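Local coordinates for protein similar to yteR (Bacilus subtilis) (Clostridium acetobutylicum, PDB 4WU0) that probably hydrolyses unsaturated rhamnogalacturonan fragments derived from pectin, as a glycoside hydrolase of family 105, at residues Asn101-Ile106 and Glu149-Asp154; Asp75-Gly80 and Ala136-Lys141; Ala273-Val278 and Glu289-Ala294. One frame throughout, in Å; residues are numbered along the deposited sequence.

In the fold
From the N terminus, residues 75-80, leading into helix 80-90, open contact 2, and 101-106 on helix 93-108 open contact 1 before 136-141 on helix 129-146 close contact 2. Contact 1 closes at 149-154, so the two loops cross. Their centres lie 10 Å apart, and they touch where Leu-102 CD1 packs on Gly-80 CA at 3.5 Å. Together they tie three helices and the entry to a fourth. Contact 3 follows in series, bringing together helices 264-279 and 288-302 across the ten residues that separate its two segments; its centre is 24 Å from that of contact 2, on the opposite side of the chain's centre.

Contact 1 (Asn101-Ile106 and Glu149-Asp154); sequences NLRKQI and EKEFDD
Arg-103 on helix 93-108 reaches across to Glu-151, in the segment that leads into helix 152-166, and the contact is carried by these two side chains. From CB the arginine chain first leaves anti to the backbone N, then bends at the CB-CG bond and runs extended through CD, which carries the guanidinium toward the other segment although CB itself does not aim there. On the way the side chain packs against Tyr-139 and Tyr-142 of helix 129-146. NE donates to water 1 at 2.9 Å, the water O lying in the guanidinium plane at its edge. NH1 turns back to its own helix for a salt bridge with Asp-107 OD1. NH2 makes the crossing bond, a salt bridge to Glu-151 OE1 at 2.9 Å. Its N-H...O angle of 136° is well short of straight, as expected with the acceptor lying out of the guanidinium plane; the two flat groups are turned 58° against each other. With NH2 to OE1 as the one direct bond across the segments, the pairing is single-point, not bidentate; OE1 is approached on its syn side, 32° out of the carboxylate plane.

The glutamate chain is extended beyond CG and comes from the opposite direction. Its OE1 is gripped by three partners: Arg-103 NH2, water 1, which donates at 3.0 Å and so closes a small ring through NE, and Tyr-139 OH. OE2 accepts from Glu-148 N, which further fixes the carboxylate's rotation. The buried area is only 71 Å², in keeping with a surface link. Such bridging of two peripheral helices past a more central one, which contributes the tyrosine, is consistent with the layered (alpha/alpha)6 barrel of this six-hairpin clan.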
loop_
_atom_site.group_PDB
_atom_site.type_symbol
_atom_site.label_atom_id
_atom_site.label_comp_id
_atom_site.label_asym_id
_atom_site.label_seq_id
_atom_site.Cartn_x
_atom_site.Cartn_y
_atom_site.Cartn_z
ATOM N N ASN A 101 -15.446 -4.706 -14.604
ATOM C CA ASN A 101 -14.461 -4.293 -15.597
ATOM C C ASN A 101 -13.037 -4.463 -15.079
ATOM O O ASN A 101 -12.162 -4.923 -15.808
ATOM C CB ASN A 101 -14.712 -2.846 -16.063
ATOM C CG ASN A 101 -15.974 -2.710 -16.896
ATOM O OD1 ASN A 101 -16.375 -3.645 -17.604
ATOM N ND2 ASN A 101 -16.619 -1.543 -16.816
ATOM N N LEU A 102 -12.790 -4.116 -13.815
ATOM C CA LEU A 102 -11.469 -4.302 -13.253
ATOM C C LEU A 102 -11.134 -5.779 -13.117
ATOM O O LEU A 102 -10.017 -6.191 -13.406
ATOM C CB LEU A 102 -11.368 -3.634 -11.875
ATOM C CG LEU A 102 -11.460 -2.108 -11.894
ATOM C CD1 LEU A 102 -11.552 -1.597 -10.455
ATOM C CD2 LEU A 102 -10.268 -1.460 -12.613
ATOM N N ARG A 103 -12.099 -6.583 -12.683
ATOM C CA ARG A 103 -11.864 -8.007 -12.506
ATOM C C ARG A 103 -11.469 -8.677 -13.821
ATOM O O ARG A 103 -10.694 -9.642 -13.827
ATOM C CB ARG A 103 -13.101 -8.669 -11.892
ATOM C CG ARG A 103 -13.055 -10.183 -11.840
ATOM C CD ARG A 103 -11.962 -10.699 -10.941
ATOM N NE ARG A 103 -11.973 -12.152 -10.884
ATOM C CZ ARG A 103 -11.455 -12.939 -11.823
ATOM N NH1 ARG A 103 -10.872 -12.409 -12.900
ATOM N NH2 ARG A 103 -11.494 -14.254 -11.688
ATOM N N LYS A 104 -12.013 -8.183 -14.934
ATOM C CA LYS A 104 -11.675 -8.728 -16.248
ATOM C C LYS A 104 -10.169 -8.595 -16.555
ATOM O O LYS A 104 -9.617 -9.400 -17.278
ATOM C CB LYS A 104 -12.539 -8.078 -17.338
ATOM C CG LYS A 104 -12.261 -8.536 -18.758
ATOM C CD LYS A 104 -12.411 -10.029 -18.883
ATOM C CE LYS A 104 -12.289 -10.513 -20.322
ATOM N NZ LYS A 104 -12.046 -11.977 -20.362
ATOM N N GLN A 105 -9.499 -7.598 -15.995
ATOM C CA GLN A 105 -8.054 -7.468 -16.203
ATOM C C GLN A 105 -7.294 -8.692 -15.683
ATOM O O GLN A 105 -6.315 -9.130 -16.267
ATOM C CB GLN A 105 -7.524 -6.214 -15.511
ATOM C CG GLN A 105 -6.067 -5.938 -15.831
ATOM C CD GLN A 105 -5.563 -4.628 -15.249
ATOM O OE1 GLN A 105 -6.257 -3.611 -15.258
ATOM N NE2 GLN A 105 -4.327 -4.653 -14.752
ATOM N N ILE A 106 -7.766 -9.239 -14.570
ATOM C CA ILE A 106 -7.117 -10.375 -13.943
ATOM C C ILE A 106 -7.151 -11.611 -14.826
ATOM O O ILE A 106 -6.256 -12.453 -14.750
ATOM C CB ILE A 106 -7.712 -10.608 -12.531
ATOM C CG1 ILE A 106 -7.263 -9.468 -11.635
ATOM C CG2 ILE A 106 -7.257 -11.934 -11.940
ATOM C CD1 ILE A 106 -8.006 -9.367 -10.295
ATOM N N GLU A 149 -13.950 -19.062 -3.673
ATOM C CA GLU A 149 -12.893 -19.161 -2.667
ATOM C C GLU A 149 -11.634 -19.866 -3.149
ATOM O O GLU A 149 -10.555 -19.613 -2.611
ATOM C CB GLU A 149 -13.411 -19.877 -1.401
ATOM C CG GLU A 149 -14.307 -19.023 -0.542
ATOM C CD GLU A 149 -14.685 -19.661 0.786
ATOM O OE1 GLU A 149 -14.668 -20.915 0.899
ATOM O OE2 GLU A 149 -15.020 -18.879 1.719
ATOM N N LYS A 150 -11.756 -20.773 -4.121
ATOM C CA LYS A 150 -10.571 -21.427 -4.662
ATOM C C LYS A 150 -9.545 -20.397 -5.176
ATOM O O LYS A 150 -8.330 -20.663 -5.199
ATOM C CB LYS A 150 -10.958 -22.373 -5.796
ATOM C CG LYS A 150 -9.863 -23.360 -6.186
ATOM C CD LYS A 150 -9.420 -24.197 -4.987
ATOM C CE LYS A 150 -8.495 -25.336 -5.374
ATOM N NZ LYS A 150 -7.931 -25.993 -4.148
ATOM N N GLU A 151 -10.034 -19.228 -5.585
ATOM C CA GLU A 151 -9.162 -18.194 -6.140
ATOM C C GLU A 151 -8.196 -17.657 -5.113
ATOM O O GLU A 151 -7.163 -17.080 -5.459
ATOM C CB GLU A 151 -9.988 -17.053 -6.723
ATOM C CG GLU A 151 -10.792 -17.489 -7.928
ATOM C CD GLU A 151 -11.720 -16.412 -8.447
ATOM O OE1 GLU A 151 -11.237 -15.488 -9.118
ATOM O OE2 GLU A 151 -12.944 -16.504 -8.215
ATOM N N PHE A 152 -8.509 -17.822 -3.841
ATOM C CA PHE A 152 -7.555 -17.388 -2.817
ATOM C C PHE A 152 -6.204 -18.117 -2.945
ATOM O O PHE A 152 -5.170 -17.572 -2.539
ATOM C CB PHE A 152 -8.119 -17.598 -1.407
ATOM C CG PHE A 152 -9.180 -16.608 -1.006
ATOM C CD1 PHE A 152 -8.925 -15.252 -1.007
ATOM C CD2 PHE A 152 -10.422 -17.043 -0.550
ATOM C CE1 PHE A 152 -9.895 -14.339 -0.615
ATOM C CE2 PHE A 152 -11.392 -16.125 -0.149
ATOM C CZ PHE A 152 -11.116 -14.771 -0.186
ATOM N N ASP A 153 -6.201 -19.339 -3.470
ATOM C CA ASP A 153 -4.960 -20.106 -3.616
ATOM C C ASP A 153 -3.977 -19.385 -4.531
ATOM O O ASP A 153 -2.770 -19.442 -4.326
ATOM C CB ASP A 153 -5.228 -21.488 -4.248
ATOM C CG ASP A 153 -5.991 -22.450 -3.345
ATOM O OD1 ASP A 153 -6.443 -22.078 -2.240
ATOM O OD2 ASP A 153 -6.163 -23.615 -3.781
ATOM N N ASP A 154 -4.514 -18.745 -5.563
ATOM C CA ASP A 154 -3.729 -17.973 -6.525
ATOM C C ASP A 154 -3.090 -16.804 -5.796
ATOM O O ASP A 154 -1.876 -16.606 -5.858
ATOM C CB ASP A 154 -4.672 -17.502 -7.639
ATOM C CG ASP A 154 -3.995 -16.650 -8.703
ATOM O OD1 ASP A 154 -2.793 -16.318 -8.597
ATOM O OD2 ASP A 154 -4.709 -16.298 -9.659
HETATM O O HOH W 1 -13.445 -13.514 -8.819
#

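Contact 2 (Asp75-Gly80 and Ala136-Lys141); sequences DHLNNG and ATFYAK
Phe-138 packs its ring against Leu-77 and Gly-80, joining helix 129-146 to the turn that leads into helix 80-90. This is core packing, consistent with the (alpha/alpha)6 barrel expected of the family: all three touching residues are buried, and the centre of the contact lies 10 Å from that of the chain. CG of the phenylalanine stands anti to its backbone N (chi1 158°), which sends the ring out from the helix toward the turn.

The polar part is a carbonyl over an aromatic face. Leu-77 O sits above one face of the ring, offset toward the rim, with CG its nearest ring atom at 3.5 Å. The same oxygen accepts a backbone bond from Gly-80 N at 3.0 Å, closing a type I beta turn from Leu-77 to Gly-80, so its hydrogen-bonding need is at least partly met within the turn while the ring shields it.

The apolar part begins at the leucine stem: Leu-77 CB meets Phe-138 CD2 at 3.8 Å, and the rest of that side chain goes on to touch Gln-105. The phenylalanine ring is also packed by Leu-99 of helix 93-108 and Lys-81 of helix 80-90, which places it where three helices converge. The turn is held from elsewhere as well, since Asn-78 ND2 bonds to Tyr-25 O and Asn-79 ND2 to Gly-24 O.

A further van der Waals contact involves backbone alone on the turn side. With no side chain in the way, Gly-80 lets its CA come within 3.5 Å of Phe-138 CE1, and its carbonyl C within 3.6 Å of that same ring atom.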
loop_
_atom_site.group_PDB
_atom_site.type_symbol
_atom_site.label_atom_id
_atom_site.label_comp_id
_atom_site.label_asym_id
_atom_site.label_seq_id
_atom_site.Cartn_x
_atom_site.Cartn_y
_atom_site.Cartn_z
ATOM N N ASP A 75 -1.219 -1.308 -10.956
ATOM C CA ASP A 75 -1.610 -0.151 -10.130
ATOM C C ASP A 75 -3.064 0.189 -10.331
ATOM O O ASP A 75 -3.720 0.686 -9.406
ATOM C CB ASP A 75 -0.814 1.120 -10.438
ATOM C CG ASP A 75 0.618 1.059 -9.994
ATOM O OD1 ASP A 75 0.973 0.213 -9.158
ATOM O OD2 ASP A 75 1.410 1.874 -10.493
ATOM N N HIS A 76 -3.565 -0.044 -11.543
ATOM C CA HIS A 76 -4.935 0.326 -11.896
ATOM C C HIS A 76 -6.012 -0.498 -11.203
ATOM O O HIS A 76 -7.187 -0.149 -11.293
ATOM C CB HIS A 76 -5.135 0.213 -13.404
ATOM C CG HIS A 76 -4.533 1.339 -14.163
ATOM N ND1 HIS A 76 -3.830 2.349 -13.549
ATOM C CD2 HIS A 76 -4.543 1.637 -15.481
ATOM C CE1 HIS A 76 -3.428 3.219 -14.460
ATOM N NE2 HIS A 76 -3.851 2.810 -15.637
ATOM N N LEU A 77 -5.635 -1.563 -10.496
ATOM C CA LEU A 77 -6.591 -2.358 -9.729
ATOM C C LEU A 77 -6.858 -1.823 -8.326
ATOM O O LEU A 77 -7.874 -2.142 -7.722
ATOM C CB LEU A 77 -6.140 -3.818 -9.646
ATOM C CG LEU A 77 -5.989 -4.488 -11.009
ATOM C CD1 LEU A 77 -5.563 -5.929 -10.807
ATOM C CD2 LEU A 77 -7.263 -4.434 -11.843
ATOM N N ASN A 78 -5.949 -1.024 -7.789
ATOM C CA ASN A 78 -6.075 -0.667 -6.384
ATOM C C ASN A 78 -7.383 0.050 -6.047
ATOM O O ASN A 78 -7.956 -0.168 -4.987
ATOM C CB ASN A 78 -4.939 0.208 -5.915
ATOM C CG ASN A 78 -4.891 0.272 -4.398
ATOM O OD1 ASN A 78 -4.738 -0.752 -3.747
ATOM N ND2 ASN A 78 -5.086 1.445 -3.832
ATOM N N ASN A 79 -7.832 0.916 -6.945
ATOM C CA ASN A 79 -9.025 1.715 -6.706
ATOM C C ASN A 79 -10.309 0.872 -6.734
ATOM O O ASN A 79 -11.366 1.345 -6.375
ATOM C CB ASN A 79 -9.093 2.874 -7.697
ATOM C CG ASN A 79 -8.071 3.944 -7.425
ATOM O OD1 ASN A 79 -7.443 3.988 -6.365
ATOM N ND2 ASN A 79 -7.901 4.838 -8.382
ATOM N N GLY A 80 -10.202 -0.399 -7.114
ATOM C CA GLY A 80 -11.312 -1.299 -6.939
ATOM C C GLY A 80 -11.699 -1.515 -5.478
ATOM O O GLY A 80 -12.838 -1.851 -5.170
ATOM N N ALA A 136 -2.879 -8.289 -6.010
ATOM C CA ALA A 136 -3.251 -9.453 -5.218
ATOM C C ALA A 136 -4.197 -9.109 -4.077
ATOM O O ALA A 136 -5.157 -9.840 -3.830
ATOM C CB ALA A 136 -2.015 -10.128 -4.680
ATOM N N THR A 137 -3.945 -7.998 -3.382
ATOM C CA THR A 137 -4.794 -7.600 -2.262
ATOM C C THR A 137 -6.198 -7.160 -2.708
ATOM O O THR A 137 -7.190 -7.462 -2.041
ATOM C CB THR A 137 -4.111 -6.511 -1.378
ATOM O OG1 THR A 137 -2.852 -7.016 -0.922
ATOM C CG2 THR A 137 -4.937 -6.124 -0.175
ATOM N N PHE A 138 -6.289 -6.419 -3.800
ATOM C CA PHE A 138 -7.591 -6.086 -4.344
ATOM C C PHE A 138 -8.324 -7.366 -4.737
ATOM O O PHE A 138 -9.517 -7.531 -4.452
ATOM C CB PHE A 138 -7.482 -5.204 -5.580
ATOM C CG PHE A 138 -8.705 -5.270 -6.461
ATOM C CD1 PHE A 138 -9.903 -4.728 -6.038
ATOM C CD2 PHE A 138 -8.680 -5.921 -7.687
ATOM C CE1 PHE A 138 -11.058 -4.809 -6.847
ATOM C CE2 PHE A 138 -9.817 -5.992 -8.487
ATOM C CZ PHE A 138 -11.002 -5.427 -8.061
ATOM N N TYR A 139 -7.598 -8.269 -5.396
ATOM C CA TYR A 139 -8.180 -9.523 -5.862
ATOM C C TYR A 139 -8.746 -10.296 -4.659
ATOM O O TYR A 139 -9.844 -10.827 -4.713
ATOM C CB TYR A 139 -7.117 -10.325 -6.642
ATOM C CG TYR A 139 -7.587 -11.556 -7.366
ATOM C CD1 TYR A 139 -8.935 -11.802 -7.591
ATOM C CD2 TYR A 139 -6.663 -12.463 -7.871
ATOM C CE1 TYR A 139 -9.337 -12.932 -8.249
ATOM C CE2 TYR A 139 -7.063 -13.589 -8.529
ATOM C CZ TYR A 139 -8.395 -13.822 -8.719
ATOM O OH TYR A 139 -8.785 -14.970 -9.384
ATOM N N ALA A 140 -8.023 -10.309 -3.542
ATOM C CA ALA A 140 -8.526 -10.967 -2.338
ATOM C C ALA A 140 -9.823 -10.350 -1.830
ATOM O O ALA A 140 -10.762 -11.058 -1.468
ATOM C CB ALA A 140 -7.460 -10.946 -1.231
ATOM N N LYS A 141 -9.875 -9.020 -1.775
ATOM C CA LYS A 141 -11.097 -8.349 -1.347
ATOM C C LYS A 141 -12.241 -8.636 -2.313
ATOM O O LYS A 141 -13.376 -8.813 -1.895
ATOM C CB LYS A 141 -10.850 -6.852 -1.170
ATOM C CG LYS A 141 -9.850 -6.579 -0.032
ATOM C CD LYS A 141 -9.489 -5.125 0.094
ATOM C CE LYS A 141 -8.695 -4.877 1.382
ATOM N NZ LYS A 141 -9.525 -5.087 2.613
#

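Contact 3 (Ala273-Val278 and Glu289-Ala294); sequences ALLKGV and ETAKEA
Ala-291 points its methyl toward helix 264-279, where Leu-274 and Leu-275 receive it from two consecutive positions. Both leucines have CG anti to the carbonyl carbon (chi1 -67° and -74°), so it is their differing places on the helix that turn them differently to the methyl. Leu-274 leaves its backbone toward the other segment and offers its stem, CB lying 4.1 Å from Ala-291 CB. Leu-275 starts out across the approach, and its far end swings in, bringing CD2 to 3.6 Å from Ala-291 CB. CG of Leu-275 is almost as near that methyl, at 4.0 Å. One alanine carbon is therefore met by the stem of one leucine and the branched end of the next.

The backbones come close at this same point, with CA atoms of Leu-275 and Ala-291 6.0 Å apart, a spacing that the small alanine side chain permits. The two segments run in opposing directions along consecutive helices, which makes the pair a helical hairpin; Gly-277 also bonds through its backbone to Leu-283 in the connection. Beyond the pair, Leu-274 reaches Val-234 of helix 223-240, while Leu-275 packs against Tyr-358 of helix 345-360 and Leu-361.

No polar pair links the segments, and the charged ends are engaged elsewhere. Lys-292 NZ forms a salt bridge within its own segment to Glu-289 OE2 at 2.8 Å, and Lys-276 turns to Asp-211 and Glu-214. What joins the segments is thus carbon against carbon: 197 Å² of buried surface and dispersion contacts without directional bonds, so the hairpin's fit here depends on the shape of a methyl set against two leucines.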
loop_
_atom_site.group_PDB
_atom_site.type_symbol
_atom_site.label_atom_id
_atom_site.label_comp_id
_atom_site.label_asym_id
_atom_site.label_seq_id
_atom_site.Cartn_x
_atom_site.Cartn_y
_atom_site.Cartn_z
ATOM N N ALA A 273 0.396 -1.617 9.705
ATOM C CA ALA A 273 0.519 -3.074 9.718
ATOM C C ALA A 273 0.824 -3.632 11.114
ATOM O O ALA A 273 0.314 -4.697 11.483
ATOM C CB ALA A 273 1.565 -3.522 8.708
ATOM N N LEU A 274 1.661 -2.936 11.879
ATOM C CA LEU A 274 1.943 -3.356 13.255
ATOM C C LEU A 274 0.671 -3.350 14.070
ATOM O O LEU A 274 0.359 -4.316 14.786
ATOM C CB LEU A 274 2.965 -2.440 13.936
ATOM C CG LEU A 274 4.403 -2.422 13.439
ATOM C CD1 LEU A 274 5.198 -1.325 14.160
ATOM C CD2 LEU A 274 5.067 -3.767 13.665
ATOM N N LEU A 275 -0.059 -2.244 13.997
ATOM C CA LEU A 275 -1.258 -2.070 14.799
ATOM C C LEU A 275 -2.341 -3.062 14.399
ATOM O O LEU A 275 -2.950 -3.716 15.241
ATOM C CB LEU A 275 -1.792 -0.642 14.695
ATOM C CG LEU A 275 -0.967 0.407 15.471
ATOM C CD1 LEU A 275 -1.320 1.800 14.968
ATOM C CD2 LEU A 275 -1.159 0.299 16.975
ATOM N N LYS A 276 -2.597 -3.170 13.098
ATOM C CA LYS A 276 -3.624 -4.095 12.623
ATOM C C LYS A 276 -3.235 -5.545 12.883
ATOM O O LYS A 276 -4.072 -6.370 13.250
ATOM C CB LYS A 276 -3.854 -3.884 11.120
ATOM C CG LYS A 276 -4.906 -4.794 10.542
ATOM C CD LYS A 276 -5.397 -4.309 9.174
ATOM C CE LYS A 276 -6.469 -5.204 8.604
ATOM N NZ LYS A 276 -7.119 -4.574 7.441
ATOM N N GLY A 277 -1.949 -5.846 12.713
ATOM C CA GLY A 277 -1.455 -7.193 12.959
ATOM C C GLY A 277 -1.648 -7.602 14.407
ATOM O O GLY A 277 -2.028 -8.738 14.692
ATOM N N VAL A 278 -1.418 -6.679 15.336
ATOM C CA VAL A 278 -1.676 -6.973 16.743
ATOM C C VAL A 278 -3.173 -7.159 16.998
ATOM O O VAL A 278 -3.586 -8.093 17.709
ATOM C CB VAL A 278 -1.107 -5.857 17.670
ATOM C CG1 VAL A 278 -1.580 -6.047 19.106
ATOM C CG2 VAL A 278 0.421 -5.821 17.599
ATOM N N GLU A 289 3.042 -1.711 22.890
ATOM C CA GLU A 289 3.692 -0.446 23.263
ATOM C C GLU A 289 4.629 0.037 22.156
ATOM O O GLU A 289 4.729 1.243 21.883
ATOM C CB GLU A 289 4.413 -0.549 24.602
ATOM C CG GLU A 289 3.479 -0.684 25.802
ATOM C CD GLU A 289 2.456 0.440 25.901
ATOM O OE1 GLU A 289 2.833 1.616 25.709
ATOM O OE2 GLU A 289 1.268 0.140 26.162
ATOM N N THR A 290 5.299 -0.893 21.485
ATOM C CA THR A 290 6.161 -0.539 20.355
ATOM C C THR A 290 5.353 0.140 19.266
ATOM O O THR A 290 5.767 1.147 18.699
ATOM C CB THR A 290 6.845 -1.795 19.807
ATOM O OG1 THR A 290 7.715 -2.301 20.821
ATOM C CG2 THR A 290 7.646 -1.514 18.560
ATOM N N ALA A 291 4.190 -0.425 18.972
ATOM C CA ALA A 291 3.336 0.094 17.912
ATOM C C ALA A 291 2.810 1.489 18.265
ATOM O O ALA A 291 2.778 2.384 17.408
ATOM C CB ALA A 291 2.183 -0.867 17.627
ATOM N N LYS A 292 2.395 1.667 19.511
ATOM C CA LYS A 292 1.903 2.953 19.989
ATOM C C LYS A 292 2.988 4.028 19.915
ATOM O O LYS A 292 2.736 5.150 19.493
ATOM C CB LYS A 292 1.384 2.817 21.412
ATOM C CG LYS A 292 0.047 2.112 21.451
ATOM C CD LYS A 292 -0.296 1.540 22.813
ATOM C CE LYS A 292 -0.265 2.548 23.899
ATOM N NZ LYS A 292 -0.687 1.891 25.193
ATOM N N GLU A 293 4.186 3.670 20.353
ATOM C CA GLU A 293 5.316 4.594 20.344
ATOM C C GLU A 293 5.682 5.011 18.920
ATOM O O GLU A 293 5.974 6.183 18.650
ATOM C CB GLU A 293 6.497 3.927 21.044
ATOM C CG GLU A 293 7.742 4.713 21.089
ATOM C CD GLU A 293 8.870 3.939 21.765
ATOM O OE1 GLU A 293 9.192 2.808 21.302
ATOM O OE2 GLU A 293 9.427 4.461 22.757
ATOM N N ALA A 294 5.632 4.060 17.999
ATOM C CA ALA A 294 5.942 4.344 16.604
ATOM C C ALA A 294 4.888 5.270 16.000
ATOM O O ALA A 294 5.222 6.191 15.247
ATOM C CB ALA A 294 6.061 3.043 15.782
#